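Local coordinates for protein O-methyltransferase, SAM-dependent (Legionella pneumophila subsp. pneumophila, PDB 3R3H) that probably transfers a methyl group from S-adenosylmethionine to a hydroxyl oxygen of a substrate, at residues Ala121-Leu129 and Asn148-Leu159. Residues are numbered along the deposited sequence; the frame is centred on the assembly and turned at random.
Sequences ALDTLHSLL and NYLNYYELALKL
The carbonyl O of Leu-155 takes two backbone donors, N of Lys-158 at 2.8 Å and N of Leu-159, while the side chain of the same residue sets its two methyls between Leu-125, His-126 and Leu-129. Two neighbouring helices of the Rossmann-like methyltransferase fold meet here on one side of the central sheet, running nearly parallel; the axes of 121-129 and 149-159 come within 10.7 Å, at 22°. CD2 of Leu-155 makes an off-centre CH-pi contact with the His-126 imidazole, 4.2 Å from the ring centroid, while ND1 of that ring bonds weakly to the carbonyl O of Leu-122. One turn back, CG of Tyr-152 stands anti to the carbonyl carbon, beside the backbone N (chi1 -66°), which carries the ring to helix 121-129. The Leu-122 and Leu-125 side chains run across the Tyr-152 side chain at about a right angle, CD1 of Leu-122 approaching CE1 of Tyr-152 to 3.6 Å. The Tyr-152 hydroxyl, hydrogen-bonded to OD2 of Asp-145, ends against the Ala-121 methyl, OH to CB 3.4 Å. On the sheet side, Leu-125 and Leu-159 both pack on Leu-65 of strand 63-68. At the far end Leu-129 divides its methyls: CD1 rests 3.9 Å from CE of the bent Lys-158 chain, and CD2 sits 3.5 Å from CD2 of Leu-159.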
ATOM      1  N   ALA A 121      19.335   0.900  18.048  1.00 36.31           N
ATOM      2  CA  ALA A 121      17.912   1.225  18.001  1.00 36.40           C
ATOM      3  C   ALA A 121      17.121   0.939  19.280  1.00 37.43           C
ATOM      4  O   ALA A 121      16.225   1.703  19.659  1.00 36.19           O
ATOM      5  CB  ALA A 121      17.276   0.507  16.822  1.00 36.03           C
ATOM      6  N   LEU A 122      17.440  -0.165  19.943  1.00 39.38           N
ATOM      7  CA  LEU A 122      16.745  -0.512  21.174  1.00 41.11           C
ATOM      8  C   LEU A 122      16.819   0.617  22.209  1.00 43.10           C
ATOM      9  O   LEU A 122      15.794   1.058  22.729  1.00 42.51           O
ATOM     10  CB  LEU A 122      17.330  -1.790  21.760  1.00 41.83           C
ATOM     11  CG  LEU A 122      16.256  -2.727  22.318  1.00 42.86           C
ATOM     12  CD1 LEU A 122      15.893  -3.770  21.267  1.00 41.01           C
ATOM     13  CD2 LEU A 122      16.766  -3.387  23.593  1.00 43.64           C
ATOM     14  N   ASP A 123      18.035   1.095  22.489  1.00 44.36           N
ATOM     15  CA  ASP A 123      18.241   2.176  23.460  1.00 44.75           C
ATOM     16  C   ASP A 123      17.536   3.452  23.060  1.00 44.02           C
ATOM     17  O   ASP A 123      16.903   4.106  23.885  1.00 43.93           O
ATOM     18  CB  ASP A 123      19.725   2.491  23.634  1.00 47.08           C
ATOM     19  CG  ASP A 123      20.523   1.299  24.090  1.00 49.58           C
ATOM     20  OD1 ASP A 123      20.844   0.448  23.229  1.00 51.48           O
ATOM     21  OD2 ASP A 123      20.820   1.214  25.308  1.00 50.90           O
ATOM     22  N   THR A 124      17.660   3.807  21.790  1.00 43.00           N
ATOM     23  CA  THR A 124      17.032   5.011  21.283  1.00 42.92           C
ATOM     24  C   THR A 124      15.515   4.965  21.466  1.00 43.96           C
ATOM     25  O   THR A 124      14.891   5.986  21.751  1.00 44.03           O
ATOM     26  CB  THR A 124      17.363   5.208  19.789  1.00 43.14           C
ATOM     27  OG1 THR A 124      18.782   5.311  19.615  1.00 42.37           O
ATOM     28  CG2 THR A 124      16.691   6.465  19.261  1.00 42.18           C
ATOM     29  N   LEU A 125      14.924   3.779  21.311  1.00 44.65           N
ATOM     30  CA  LEU A 125      13.475   3.633  21.459  1.00 44.89           C
ATOM     31  C   LEU A 125      12.998   3.676  22.914  1.00 44.69           C
ATOM     32  O   LEU A 125      11.917   4.205  23.197  1.00 43.18           O
ATOM     33  CB  LEU A 125      12.985   2.341  20.796  1.00 46.74           C
ATOM     34  CG  LEU A 125      13.288   2.104  19.310  1.00 48.77           C
ATOM     35  CD1 LEU A 125      12.388   0.987  18.805  1.00 47.62           C
ATOM     36  CD2 LEU A 125      13.068   3.371  18.486  1.00 48.63           C
ATOM     37  N   HIS A 126      13.774   3.120  23.843  1.00 44.06           N
ATOM     38  CA  HIS A 126      13.358   3.193  25.241  1.00 43.67           C
ATOM     39  C   HIS A 126      13.493   4.639  25.677  1.00 43.55           C
ATOM     40  O   HIS A 126      12.666   5.167  26.413  1.00 44.05           O
ATOM     41  CB  HIS A 126      14.218   2.306  26.131  1.00 45.13           C
ATOM     42  CG  HIS A 126      14.000   0.848  25.898  1.00 47.64           C
ATOM     43  ND1 HIS A 126      14.885   0.070  25.182  1.00 48.32           N
ATOM     44  CD2 HIS A 126      12.956   0.047  26.212  1.00 48.03           C
ATOM     45  CE1 HIS A 126      14.392  -1.150  25.059  1.00 48.59           C
ATOM     46  NE2 HIS A 126      13.223  -1.190  25.673  1.00 49.09           N
ATOM     47  N   SER A 127      14.551   5.282  25.210  1.00 41.95           N
ATOM     48  CA  SER A 127      14.785   6.674  25.529  1.00 40.79           C
ATOM     49  C   SER A 127      13.612   7.529  25.049  1.00 41.55           C
ATOM     50  O   SER A 127      13.168   8.454  25.740  1.00 40.20           O
ATOM     51  CB  SER A 127      16.070   7.144  24.860  1.00 40.66           C
ATOM     52  OG  SER A 127      15.968   8.523  24.559  1.00 42.41           O
ATOM     53  N   LEU A 128      13.132   7.219  23.846  1.00 41.80           N
ATOM     54  CA  LEU A 128      12.006   7.932  23.256  1.00 41.31           C
ATOM     55  C   LEU A 128      10.741   7.707  24.070  1.00 43.78           C
ATOM     56  O   LEU A 128       9.898   8.599  24.169  1.00 42.88           O
ATOM     57  CB  LEU A 128      11.776   7.462  21.827  1.00 37.77           C
ATOM     58  CG  LEU A 128      12.746   7.961  20.768  1.00 36.14           C
ATOM     59  CD1 LEU A 128      12.443   7.267  19.457  1.00 36.36           C
ATOM     60  CD2 LEU A 128      12.605   9.457  20.614  1.00 33.49           C
ATOM     61  N   LEU A 129      10.608   6.507  24.635  1.00 46.30           N
ATOM     62  CA  LEU A 129       9.455   6.176  25.464  1.00 49.13           C
ATOM     63  C   LEU A 129       9.529   6.957  26.761  1.00 50.91           C
ATOM     64  O   LEU A 129       8.572   7.647  27.131  1.00 51.91           O
ATOM     65  CB  LEU A 129       9.416   4.681  25.778  1.00 48.78           C
ATOM     66  CG  LEU A 129       8.477   3.833  24.923  1.00 49.37           C
ATOM     67  CD1 LEU A 129       8.471   2.412  25.463  1.00 50.06           C
ATOM     68  CD2 LEU A 129       7.072   4.423  24.951  1.00 48.39           C
ATOM     69  N   ASN A 148      16.134  -8.337  16.595  1.00 44.50           N
ATOM     70  CA  ASN A 148      15.498  -7.611  17.699  1.00 45.30           C
ATOM     71  C   ASN A 148      14.127  -7.204  17.216  1.00 43.01           C
ATOM     72  O   ASN A 148      13.400  -6.470  17.885  1.00 43.77           O
ATOM     73  CB  ASN A 148      16.296  -6.367  18.101  1.00 45.28           C
ATOM     74  CG  ASN A 148      17.464  -6.690  19.008  1.00 45.81           C
ATOM     75  OD1 ASN A 148      18.618  -6.562  18.611  1.00 46.21           O
ATOM     76  ND2 ASN A 148      17.167  -7.123  20.236  1.00 45.26           N
ATOM     77  N   TYR A 149      13.790  -7.707  16.037  1.00 43.13           N
ATOM     78  CA  TYR A 149      12.515  -7.443  15.396  1.00 44.57           C
ATOM     79  C   TYR A 149      11.305  -7.690  16.303  1.00 44.10           C
ATOM     80  O   TYR A 149      10.270  -7.055  16.137  1.00 43.67           O
ATOM     81  CB  TYR A 149      12.427  -8.279  14.110  1.00 43.25           C
ATOM     82  CG  TYR A 149      12.597  -7.468  12.833  1.00 44.05           C
ATOM     83  CD1 TYR A 149      13.466  -6.368  12.772  1.00 42.98           C
ATOM     84  CD2 TYR A 149      11.874  -7.797  11.684  1.00 44.63           C
ATOM     85  CE1 TYR A 149      13.600  -5.619  11.593  1.00 42.63           C
ATOM     86  CE2 TYR A 149      11.997  -7.057  10.501  1.00 43.82           C
ATOM     87  CZ  TYR A 149      12.857  -5.975  10.462  1.00 43.02           C
ATOM     88  OH  TYR A 149      12.962  -5.278   9.286  1.00 41.40           O
ATOM     89  N   LEU A 150      11.437  -8.600  17.265  1.00 46.13           N
ATOM     90  CA  LEU A 150      10.339  -8.884  18.187  1.00 48.08           C
ATOM     91  C   LEU A 150      10.226  -7.749  19.203  1.00 48.45           C
ATOM     92  O   LEU A 150       9.126  -7.310  19.580  1.00 48.82           O
ATOM     93  CB  LEU A 150      10.583 -10.208  18.913  1.00 50.64           C
ATOM     94  CG  LEU A 150       9.527 -11.300  18.668  1.00 52.48           C
ATOM     95  CD1 LEU A 150       8.145 -10.819  19.135  1.00 52.16           C
ATOM     96  CD2 LEU A 150       9.498 -11.655  17.180  1.00 52.93           C
ATOM     97  N   ASN A 151      11.379  -7.272  19.644  1.00 47.70           N
ATOM     98  CA  ASN A 151      11.429  -6.183  20.597  1.00 46.27           C
ATOM     99  C   ASN A 151      10.930  -4.910  19.937  1.00 44.52           C
ATOM    100  O   ASN A 151      10.174  -4.138  20.543  1.00 43.72           O
ATOM    101  CB  ASN A 151      12.861  -6.011  21.064  1.00 48.49           C
ATOM    102  CG  ASN A 151      13.364  -7.226  21.791  1.00 50.59           C
ATOM    103  OD1 ASN A 151      12.948  -7.500  22.916  1.00 51.70           O
ATOM    104  ND2 ASN A 151      14.243  -7.984  21.146  1.00 52.35           N
ATOM    105  N   TYR A 152      11.352  -4.708  18.689  1.00 41.93           N
ATOM    106  CA  TYR A 152      10.969  -3.521  17.941  1.00 38.93           C
ATOM    107  C   TYR A 152       9.462  -3.475  17.708  1.00 38.36           C
ATOM    108  O   TYR A 152       8.839  -2.421  17.855  1.00 37.53           O
ATOM    109  CB  TYR A 152      11.737  -3.460  16.606  1.00 33.01           C
ATOM    110  CG  TYR A 152      13.239  -3.270  16.756  1.00 29.82           C
ATOM    111  CD1 TYR A 152      13.771  -2.561  17.845  1.00 27.05           C
ATOM    112  CD2 TYR A 152      14.129  -3.816  15.823  1.00 27.63           C
ATOM    113  CE1 TYR A 152      15.153  -2.416  18.004  1.00 25.64           C
ATOM    114  CE2 TYR A 152      15.506  -3.672  15.967  1.00 25.59           C
ATOM    115  CZ  TYR A 152      16.008  -2.979  17.059  1.00 26.21           C
ATOM    116  OH  TYR A 152      17.362  -2.887  17.232  1.00 25.64           O
ATOM    117  N   TYR A 153       8.877  -4.620  17.360  1.00 40.09           N
ATOM    118  CA  TYR A 153       7.437  -4.707  17.110  1.00 40.95           C
ATOM    119  C   TYR A 153       6.650  -4.295  18.347  1.00 39.50           C
ATOM    120  O   TYR A 153       5.740  -3.473  18.280  1.00 39.33           O
ATOM    121  CB  TYR A 153       7.055  -6.137  16.715  1.00 43.83           C
ATOM    122  CG  TYR A 153       5.573  -6.345  16.485  1.00 49.14           C
ATOM    123  CD1 TYR A 153       4.869  -5.551  15.579  1.00 50.79           C
ATOM    124  CD2 TYR A 153       4.886  -7.373  17.132  1.00 50.62           C
ATOM    125  CE1 TYR A 153       3.512  -5.782  15.315  1.00 53.46           C
ATOM    126  CE2 TYR A 153       3.535  -7.617  16.878  1.00 52.56           C
ATOM    127  CZ  TYR A 153       2.854  -6.821  15.964  1.00 53.61           C
ATOM    128  OH  TYR A 153       1.537  -7.078  15.668  1.00 53.98           O
ATOM    129  N   GLU A 154       7.016  -4.882  19.477  1.00 39.42           N
ATOM    130  CA  GLU A 154       6.358  -4.590  20.743  1.00 39.25           C
ATOM    131  C   GLU A 154       6.477  -3.130  21.134  1.00 37.92           C
ATOM    132  O   GLU A 154       5.493  -2.503  21.521  1.00 37.61           O
ATOM    133  CB  GLU A 154       6.946  -5.469  21.845  1.00 40.57           C
ATOM    134  CG  GLU A 154       6.605  -6.937  21.675  1.00 43.93           C
ATOM    135  CD  GLU A 154       5.104  -7.183  21.709  1.00 45.69           C
ATOM    136  OE1 GLU A 154       4.429  -6.628  22.612  1.00 46.77           O
ATOM    137  OE2 GLU A 154       4.605  -7.934  20.841  1.00 45.50           O
ATOM    138  N   LEU A 155       7.699  -2.611  21.040  1.00 36.60           N
ATOM    139  CA  LEU A 155       8.005  -1.220  21.348  1.00 35.64           C
ATOM    140  C   LEU A 155       7.185  -0.288  20.447  1.00 34.95           C
ATOM    141  O   LEU A 155       6.547   0.653  20.922  1.00 34.22           O
ATOM    142  CB  LEU A 155       9.496  -0.988  21.126  1.00 35.18           C
ATOM    143  CG  LEU A 155      10.439  -0.524  22.243  1.00 35.33           C
ATOM    144  CD1 LEU A 155       9.867  -0.802  23.618  1.00 36.21           C
ATOM    145  CD2 LEU A 155      11.782  -1.235  22.057  1.00 33.01           C
ATOM    146  N   ALA A 156       7.204  -0.570  19.146  1.00 34.90           N
ATOM    147  CA  ALA A 156       6.473   0.215  18.160  1.00 36.44           C
ATOM    148  C   ALA A 156       4.989   0.264  18.492  1.00 37.45           C
ATOM    149  O   ALA A 156       4.311   1.263  18.221  1.00 39.13           O
ATOM    150  CB  ALA A 156       6.673  -0.378  16.763  1.00 35.16           C
ATOM    151  N   LEU A 157       4.480  -0.824  19.063  1.00 38.63           N
ATOM    152  CA  LEU A 157       3.073  -0.897  19.441  1.00 40.12           C
ATOM    153  C   LEU A 157       2.769   0.071  20.580  1.00 39.28           C
ATOM    154  O   LEU A 157       1.640   0.542  20.720  1.00 39.38           O
ATOM    155  CB  LEU A 157       2.701  -2.323  19.859  1.00 40.23           C
ATOM    156  CG  LEU A 157       2.648  -3.371  18.743  1.00 40.28           C
ATOM    157  CD1 LEU A 157       2.445  -4.738  19.347  1.00 38.68           C
ATOM    158  CD2 LEU A 157       1.540  -3.041  17.762  1.00 37.63           C
ATOM    159  N   LYS A 158       3.776   0.367  21.392  1.00 39.68           N
ATOM    160  CA  LYS A 158       3.591   1.295  22.494  1.00 41.26           C
ATOM    161  C   LYS A 158       3.797   2.722  21.983  1.00 40.73           C
ATOM    162  O   LYS A 158       3.107   3.643  22.418  1.00 40.77           O
ATOM    163  CB  LYS A 158       4.587   0.986  23.614  1.00 42.08           C
ATOM    164  CG  LYS A 158       4.736  -0.500  23.901  1.00 43.73           C
ATOM    165  CD  LYS A 158       4.764  -0.798  25.402  1.00 45.13           C
ATOM    166  CE  LYS A 158       6.148  -0.658  26.016  1.00 47.20           C
ATOM    167  NZ  LYS A 158       7.068  -1.779  25.643  1.00 48.31           N
ATOM    168  N   LEU A 159       4.725   2.879  21.036  1.00 39.45           N
ATOM    169  CA  LEU A 159       5.068   4.178  20.466  1.00 38.00           C
ATOM    170  C   LEU A 159       4.117   4.738  19.420  1.00 38.94           C
ATOM    171  O   LEU A 159       4.157   5.932  19.112  1.00 39.52           O
ATOM    172  CB  LEU A 159       6.472   4.130  19.862  1.00 33.93           C
ATOM    173  CG  LEU A 159       7.671   4.129  20.814  1.00 32.69           C
ATOM    174  CD1 LEU A 159       8.951   4.063  20.022  1.00 30.43           C
ATOM    175  CD2 LEU A 159       7.653   5.382  21.683  1.00 32.41           C
TER